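Hypothetical UPF0334 kinase-like protein AQ_1292 (Aquifex aeolicus, PDB 1YE8) hydrolyses nucleoside triphosphates, among them ATP, GTP, CTP, TTP and UTP, to the diphosphate and phosphate, and has no kinase activity. Local coordinates at residues Thr14-Lys19 with Asp166-Asp171; Ala135-Arg140 with Lys147-Leu152. One frame throughout, in Å; residues are numbered along the deposited sequence.

Interaction 1: residues Thr14-Lys19 with Asp166-Asp171; sequences TTLVKK and DVILED. With MG (magnesium ion), chain B; PO4 (phosphate ion), chain E.
L16 meets I168 and L169 with the two methyls of its forked end. CD2 of L16 lies 3.9 Å from CG2 of I168, and these two side chains cross at about a right angle. CD1 of L16 reaches CD1 of L169 at 4.0 Å; here the side chains run past one another in opposite directions. Both leucines hold CG anti to the backbone N (chi1 174° in L16), which carries the fork of L16 nearer to the other helix. L169 also uses its second methyl, CD2, which rests 4.1 Å from CB of K19. The extended K19 chain brings NZ to 4.5 Å from OD1 of D166, beyond a salt bridge. L160 packs on both L16 and I168.

At the start of segment 14-19, OG1 of T14 binds magnesium at 2.1 Å. The amide of T14 gives a nearly straight hydrogen bond of 3.0 Å from N to O1 of the phosphate ion, and O1 also binds the magnesium. K13, G12 and G10 add backbone amides to the phosphate. This is consistent with the P-loop (Walker A) site of a RecA-like NTPase, with its helix packed against helix 168-175.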
loop_
_atom_site.group_PDB
_atom_site.type_symbol
_atom_site.label_atom_id
_atom_site.label_comp_id
_atom_site.label_asym_id
_atom_site.label_seq_id
_atom_site.Cartn_x
_atom_site.Cartn_y
_atom_site.Cartn_z
ATOM N N THR A 14 0.672 -7.824 -3.296
ATOM C CA THR A 14 -0.340 -7.133 -4.117
ATOM C C THR A 14 -1.544 -8.029 -4.404
ATOM O O THR A 14 -2.684 -7.596 -4.295
ATOM C CB THR A 14 0.285 -6.657 -5.426
ATOM O OG1 THR A 14 1.344 -5.735 -5.133
ATOM C CG2 THR A 14 -0.723 -5.854 -6.272
ATOM N N THR A 15 -1.274 -9.282 -4.752
ATOM C CA THR A 15 -2.322 -10.244 -5.028
ATOM C C THR A 15 -3.251 -10.390 -3.837
ATOM O O THR A 15 -4.472 -10.393 -3.990
ATOM C CB THR A 15 -1.697 -11.599 -5.381
ATOM O OG1 THR A 15 -1.142 -11.506 -6.692
ATOM C CG2 THR A 15 -2.762 -12.714 -5.489
ATOM N N LEU A 16 -2.677 -10.513 -2.646
ATOM C CA LEU A 16 -3.482 -10.592 -1.442
ATOM C C LEU A 16 -4.282 -9.298 -1.219
ATOM O O LEU A 16 -5.477 -9.346 -0.910
ATOM C CB LEU A 16 -2.600 -10.895 -0.232
ATOM C CG LEU A 16 -3.261 -10.886 1.137
ATOM C CD1 LEU A 16 -4.428 -11.891 1.230
ATOM C CD2 LEU A 16 -2.230 -11.185 2.197
ATOM N N VAL A 17 -3.624 -8.141 -1.361
ATOM C CA VAL A 17 -4.331 -6.870 -1.229
ATOM C C VAL A 17 -5.535 -6.790 -2.193
ATOM O O VAL A 17 -6.607 -6.363 -1.784
ATOM C CB VAL A 17 -3.374 -5.666 -1.377
ATOM C CG1 VAL A 17 -4.162 -4.352 -1.513
ATOM C CG2 VAL A 17 -2.445 -5.586 -0.177
ATOM N N LYS A 18 -5.362 -7.232 -3.442
ATOM C CA LYS A 18 -6.462 -7.219 -4.410
ATOM C C LYS A 18 -7.628 -8.112 -3.958
ATOM O O LYS A 18 -8.794 -7.744 -4.105
ATOM C CB LYS A 18 -5.953 -7.585 -5.798
ATOM C CG LYS A 18 -5.125 -6.467 -6.419
ATOM C CD LYS A 18 -4.439 -6.890 -7.698
ATOM C CE LYS A 18 -5.424 -7.161 -8.820
ATOM N NZ LYS A 18 -4.691 -7.528 -10.059
ATOM N N LYS A 19 -7.308 -9.263 -3.378
ATOM C CA LYS A 19 -8.344 -10.151 -2.845
ATOM C C LYS A 19 -9.089 -9.463 -1.703
ATOM O O LYS A 19 -10.311 -9.582 -1.587
ATOM C CB LYS A 19 -7.742 -11.454 -2.314
ATOM C CG LYS A 19 -7.243 -12.437 -3.350
ATOM C CD LYS A 19 -6.505 -13.588 -2.635
ATOM C CE LYS A 19 -6.006 -14.637 -3.588
ATOM N NZ LYS A 19 -5.323 -15.710 -2.813
ATOM N N ASP A 166 -2.452 -18.920 0.981
ATOM C CA ASP A 166 -3.779 -19.378 0.582
ATOM C C ASP A 166 -4.741 -19.527 1.753
ATOM O O ASP A 166 -5.910 -19.846 1.553
ATOM C CB ASP A 166 -3.665 -20.698 -0.190
ATOM C CG ASP A 166 -2.851 -20.557 -1.475
ATOM O OD1 ASP A 166 -3.093 -19.594 -2.240
ATOM O OD2 ASP A 166 -1.951 -21.360 -1.799
ATOM N N VAL A 167 -4.260 -19.260 2.963
ATOM C CA VAL A 167 -5.086 -19.380 4.172
ATOM C C VAL A 167 -5.240 -18.049 4.927
ATOM O O VAL A 167 -6.211 -17.844 5.664
ATOM C CB VAL A 167 -4.583 -20.536 5.113
ATOM C CG1 VAL A 167 -3.093 -20.430 5.375
ATOM C CG2 VAL A 167 -5.346 -20.576 6.435
ATOM N N ILE A 168 -4.307 -17.127 4.717
ATOM C CA ILE A 168 -4.247 -15.913 5.539
ATOM C C ILE A 168 -5.411 -14.914 5.351
ATOM O O ILE A 168 -5.726 -14.153 6.265
ATOM C CB ILE A 168 -2.867 -15.221 5.364
ATOM C CG1 ILE A 168 -2.610 -14.227 6.501
ATOM C CG2 ILE A 168 -2.752 -14.570 3.986
ATOM C CD1 ILE A 168 -2.125 -14.857 7.806
ATOM N N LEU A 169 -6.049 -14.935 4.183
ATOM C CA LEU A 169 -7.130 -13.989 3.896
ATOM C C LEU A 169 -8.233 -13.922 4.962
ATOM O O LEU A 169 -8.613 -12.837 5.378
ATOM C CB LEU A 169 -7.717 -14.222 2.494
ATOM C CG LEU A 169 -8.859 -13.311 2.033
ATOM C CD1 LEU A 169 -8.391 -11.846 1.980
ATOM C CD2 LEU A 169 -9.354 -13.749 0.673
ATOM N N GLU A 170 -8.738 -15.076 5.409
ATOM C CA GLU A 170 -9.834 -15.100 6.380
ATOM C C GLU A 170 -9.458 -14.564 7.772
ATOM O O GLU A 170 -10.286 -13.927 8.453
ATOM C CB GLU A 170 -10.459 -16.502 6.479
ATOM C CG GLU A 170 -11.210 -16.959 5.227
ATOM C CD GLU A 170 -12.292 -15.997 4.734
ATOM O OE1 GLU A 170 -12.853 -15.201 5.528
ATOM O OE2 GLU A 170 -12.597 -16.061 3.530
ATOM N N ASP A 171 -8.220 -14.822 8.191
ATOM C CA ASP A 171 -7.693 -14.260 9.432
ATOM C C ASP A 171 -7.789 -12.728 9.376
ATOM O O ASP A 171 -8.301 -12.082 10.306
ATOM C CB ASP A 171 -6.241 -14.714 9.659
ATOM C CG ASP A 171 -6.099 -16.232 9.716
ATOM O OD1 ASP A 171 -7.088 -16.922 10.043
ATOM O OD2 ASP A 171 -5.033 -16.827 9.436
HETATM MG MG MG B . 3.429 -5.960 -4.898
HETATM P P PO4 E . 4.406 -9.179 -4.380
HETATM O O1 PO4 E . 3.466 -7.991 -4.281
HETATM O O2 PO4 E . 3.869 -10.327 -5.180
HETATM O O3 PO4 E . 4.656 -9.656 -2.974
HETATM O O4 PO4 E . 5.718 -8.737 -4.984
HETATM O O HOH W 1 3.491 -4.241 -6.000
HETATM O O HOH W 2 3.485 -5.116 -3.218
HETATM O O HOH W 3 3.171 -7.375 -6.804
#

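Interaction 2: residues Ala135-Arg140 with Lys147-Leu152; sequences ATIPIR and KEIRRL
The backbones come closest at I137 and R150, whose CA atoms are 7.6 Å apart, where segment 135-140 passes the last turn of helix 144-150. R150 buries the largest share of the contact. NH2 of R150 donates to the carbonyl O of P138 at 2.9 Å, with an N-H...O angle of 161°. The acceptor lies close to the guanidinium plane, but the donor is tilted 29° from the carbonyl plane. NH1 of R150 adds a weak bond to the same O of P138, so both terminal nitrogens point at one carbonyl.

The guanidinium is sandwiched. CD1 of I137 sits 3.6 Å above one face of the R150 guanidinium, toward the rim, and the carbonyl O of I139 lies over the opposite face, also toward the rim. A bend at chi3 (-47°) turns the group back to P138. NE of R150 forms a salt bridge with D141, which restrains the group further, and T6 takes a weak bond from NH1. CD1 of I137 also touches the aliphatic part of R150, at 3.8 Å from CB.

Beside this, CG2 of I137 meets CG2 of I149 at 3.9 Å, the two side chains crossing at a slant. This is an apolar contact between buried residues.

I137 and I149 both pack on I4 of strand 2-6, and I149 also reaches M126 of helix 116-126. Backbone hydrogen bonds join A135 and I137 to strand 2-6, while T136 bonds to I105 of strand 102-105. Helix 144-150 is thus tied over one side of the central parallel sheet.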
loop_
_atom_site.group_PDB
_atom_site.type_symbol
_atom_site.label_atom_id
_atom_site.label_comp_id
_atom_site.label_asym_id
_atom_site.label_seq_id
_atom_site.Cartn_x
_atom_site.Cartn_y
_atom_site.Cartn_z
ATOM N N ALA A 135 -2.057 -2.149 4.633
ATOM C CA ALA A 135 -0.876 -1.582 3.947
ATOM C C ALA A 135 0.171 -2.666 3.804
ATOM O O ALA A 135 0.200 -3.628 4.587
ATOM C CB ALA A 135 -0.307 -0.395 4.698
ATOM N N THR A 136 1.040 -2.515 2.809
ATOM C CA THR A 136 2.157 -3.432 2.644
ATOM C C THR A 136 3.466 -2.675 2.822
ATOM O O THR A 136 3.574 -1.470 2.517
ATOM C CB THR A 136 2.149 -4.071 1.251
ATOM O OG1 THR A 136 2.162 -3.042 0.254
ATOM C CG2 THR A 136 0.866 -4.871 1.044
ATOM N N ILE A 137 4.470 -3.402 3.300
ATOM C CA ILE A 137 5.839 -2.901 3.395
ATOM C C ILE A 137 6.801 -3.989 2.973
ATOM O O ILE A 137 6.503 -5.179 3.117
ATOM C CB ILE A 137 6.210 -2.413 4.836
ATOM C CG1 ILE A 137 5.984 -3.517 5.883
ATOM C CG2 ILE A 137 5.487 -1.109 5.168
ATOM C CD1 ILE A 137 6.498 -3.138 7.253
ATOM N N PRO A 138 7.968 -3.590 2.477
ATOM C CA PRO A 138 8.999 -4.578 2.155
ATOM C C PRO A 138 9.514 -5.266 3.414
ATOM O O PRO A 138 9.302 -4.794 4.539
ATOM C CB PRO A 138 10.089 -3.754 1.443
ATOM C CG PRO A 138 9.816 -2.347 1.767
ATOM C CD PRO A 138 8.399 -2.205 2.198
ATOM N N ILE A 139 10.150 -6.415 3.218
ATOM C CA ILE A 139 10.648 -7.205 4.352
ATOM C C ILE A 139 11.937 -6.638 4.957
ATOM O O ILE A 139 12.277 -6.927 6.100
ATOM C CB ILE A 139 10.804 -8.699 3.944
ATOM C CG1 ILE A 139 10.904 -9.624 5.167
ATOM C CG2 ILE A 139 11.981 -8.894 3.007
ATOM C CD1 ILE A 139 9.648 -9.681 6.041
ATOM N N ARG A 140 12.641 -5.812 4.191
ATOM C CA ARG A 140 13.825 -5.131 4.697
ATOM C C ARG A 140 13.508 -3.668 4.995
ATOM O O ARG A 140 12.609 -3.069 4.392
ATOM C CB ARG A 140 14.984 -5.239 3.701
ATOM C CG ARG A 140 15.536 -6.664 3.526
ATOM C CD ARG A 140 16.658 -6.801 2.496
ATOM N NE ARG A 140 16.345 -6.144 1.221
ATOM C CZ ARG A 140 16.829 -4.963 0.827
ATOM N NH1 ARG A 140 17.667 -4.276 1.599
ATOM N NH2 ARG A 140 16.466 -4.463 -0.346
ATOM N N LYS A 147 10.648 1.102 8.602
ATOM C CA LYS A 147 10.952 0.629 9.960
ATOM C C LYS A 147 9.892 1.092 10.956
ATOM O O LYS A 147 9.419 0.321 11.793
ATOM C CB LYS A 147 12.326 1.117 10.402
ATOM C CG LYS A 147 12.910 0.354 11.598
ATOM C CD LYS A 147 14.235 0.965 12.059
ATOM C CE LYS A 147 15.432 0.214 11.505
ATOM N NZ LYS A 147 16.734 0.716 12.048
ATOM N N GLU A 148 9.503 2.361 10.828
ATOM C CA GLU A 148 8.492 2.972 11.673
ATOM C C GLU A 148 7.166 2.209 11.601
ATOM O O GLU A 148 6.512 1.967 12.617
ATOM C CB GLU A 148 8.315 4.427 11.228
ATOM C CG GLU A 148 7.296 5.226 12.011
ATOM C CD GLU A 148 7.208 6.667 11.553
ATOM O OE1 GLU A 148 8.265 7.275 11.276
ATOM O OE2 GLU A 148 6.079 7.199 11.497
ATOM N N ILE A 149 6.753 1.854 10.383
ATOM C CA ILE A 149 5.511 1.126 10.176
ATOM C C ILE A 149 5.625 -0.334 10.648
ATOM O O ILE A 149 4.690 -0.875 11.246
ATOM C CB ILE A 149 5.025 1.238 8.682
ATOM C CG1 ILE A 149 4.722 2.707 8.309
ATOM C CG2 ILE A 149 3.843 0.313 8.430
ATOM C CD1 ILE A 149 4.015 3.544 9.374
ATOM N N ARG A 150 6.780 -0.959 10.423
ATOM C CA ARG A 150 6.979 -2.328 10.887
ATOM C C ARG A 150 6.774 -2.435 12.401
ATOM O O ARG A 150 6.213 -3.419 12.880
ATOM C CB ARG A 150 8.363 -2.833 10.493
ATOM C CG ARG A 150 8.526 -4.339 10.691
ATOM C CD ARG A 150 9.939 -4.864 10.446
ATOM N NE ARG A 150 10.497 -4.326 9.207
ATOM C CZ ARG A 150 10.097 -4.659 7.980
ATOM N NH1 ARG A 150 9.188 -5.611 7.778
ATOM N NH2 ARG A 150 10.656 -4.050 6.948
ATOM N N ARG A 151 7.198 -1.404 13.130
ATOM C CA ARG A 151 7.061 -1.407 14.585
ATOM C C ARG A 151 5.835 -0.644 15.113
ATOM O O ARG A 151 5.737 -0.378 16.305
ATOM C CB ARG A 151 8.374 -0.976 15.258
ATOM C CG ARG A 151 8.730 0.489 15.181
ATOM C CD ARG A 151 10.152 0.792 15.672
ATOM N NE ARG A 151 11.058 -0.358 15.532
ATOM C CZ ARG A 151 12.361 -0.335 15.806
ATOM N NH1 ARG A 151 12.941 0.782 16.238
ATOM N NH2 ARG A 151 13.092 -1.433 15.654
ATOM N N LEU A 152 4.874 -0.330 14.245
ATOM C CA LEU A 152 3.679 0.410 14.656
ATOM C C LEU A 152 2.943 -0.286 15.803
ATOM O O LEU A 152 2.463 -1.396 15.629
ATOM C CB LEU A 152 2.743 0.562 13.452
ATOM C CG LEU A 152 1.523 1.470 13.592
ATOM C CD1 LEU A 152 1.945 2.919 13.809
ATOM C CD2 LEU A 152 0.647 1.336 12.373
#

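Interactions 1 and 2 have centres 18 Å apart and involve helices on opposite faces of the central parallel sheet. They still touch: CG2 of V17, on helix 13-24, is 3.6 Å from CG2 of T136 in strand 132-136. Strand 132-136 lies between strands 102-105 and 2-6 in that sheet. D106, predicted to bind ATP, links the two, with OD2 hydrogen-bonded to OG1 of T14 and OD1 to OG1 of T136. The magnesium is about 9 Å from the side chain of P138, so interaction 2 lies near the site without reaching the metal. The side chain of I139 is about 4 Å from that of E8, an inferred ATP-binding residue.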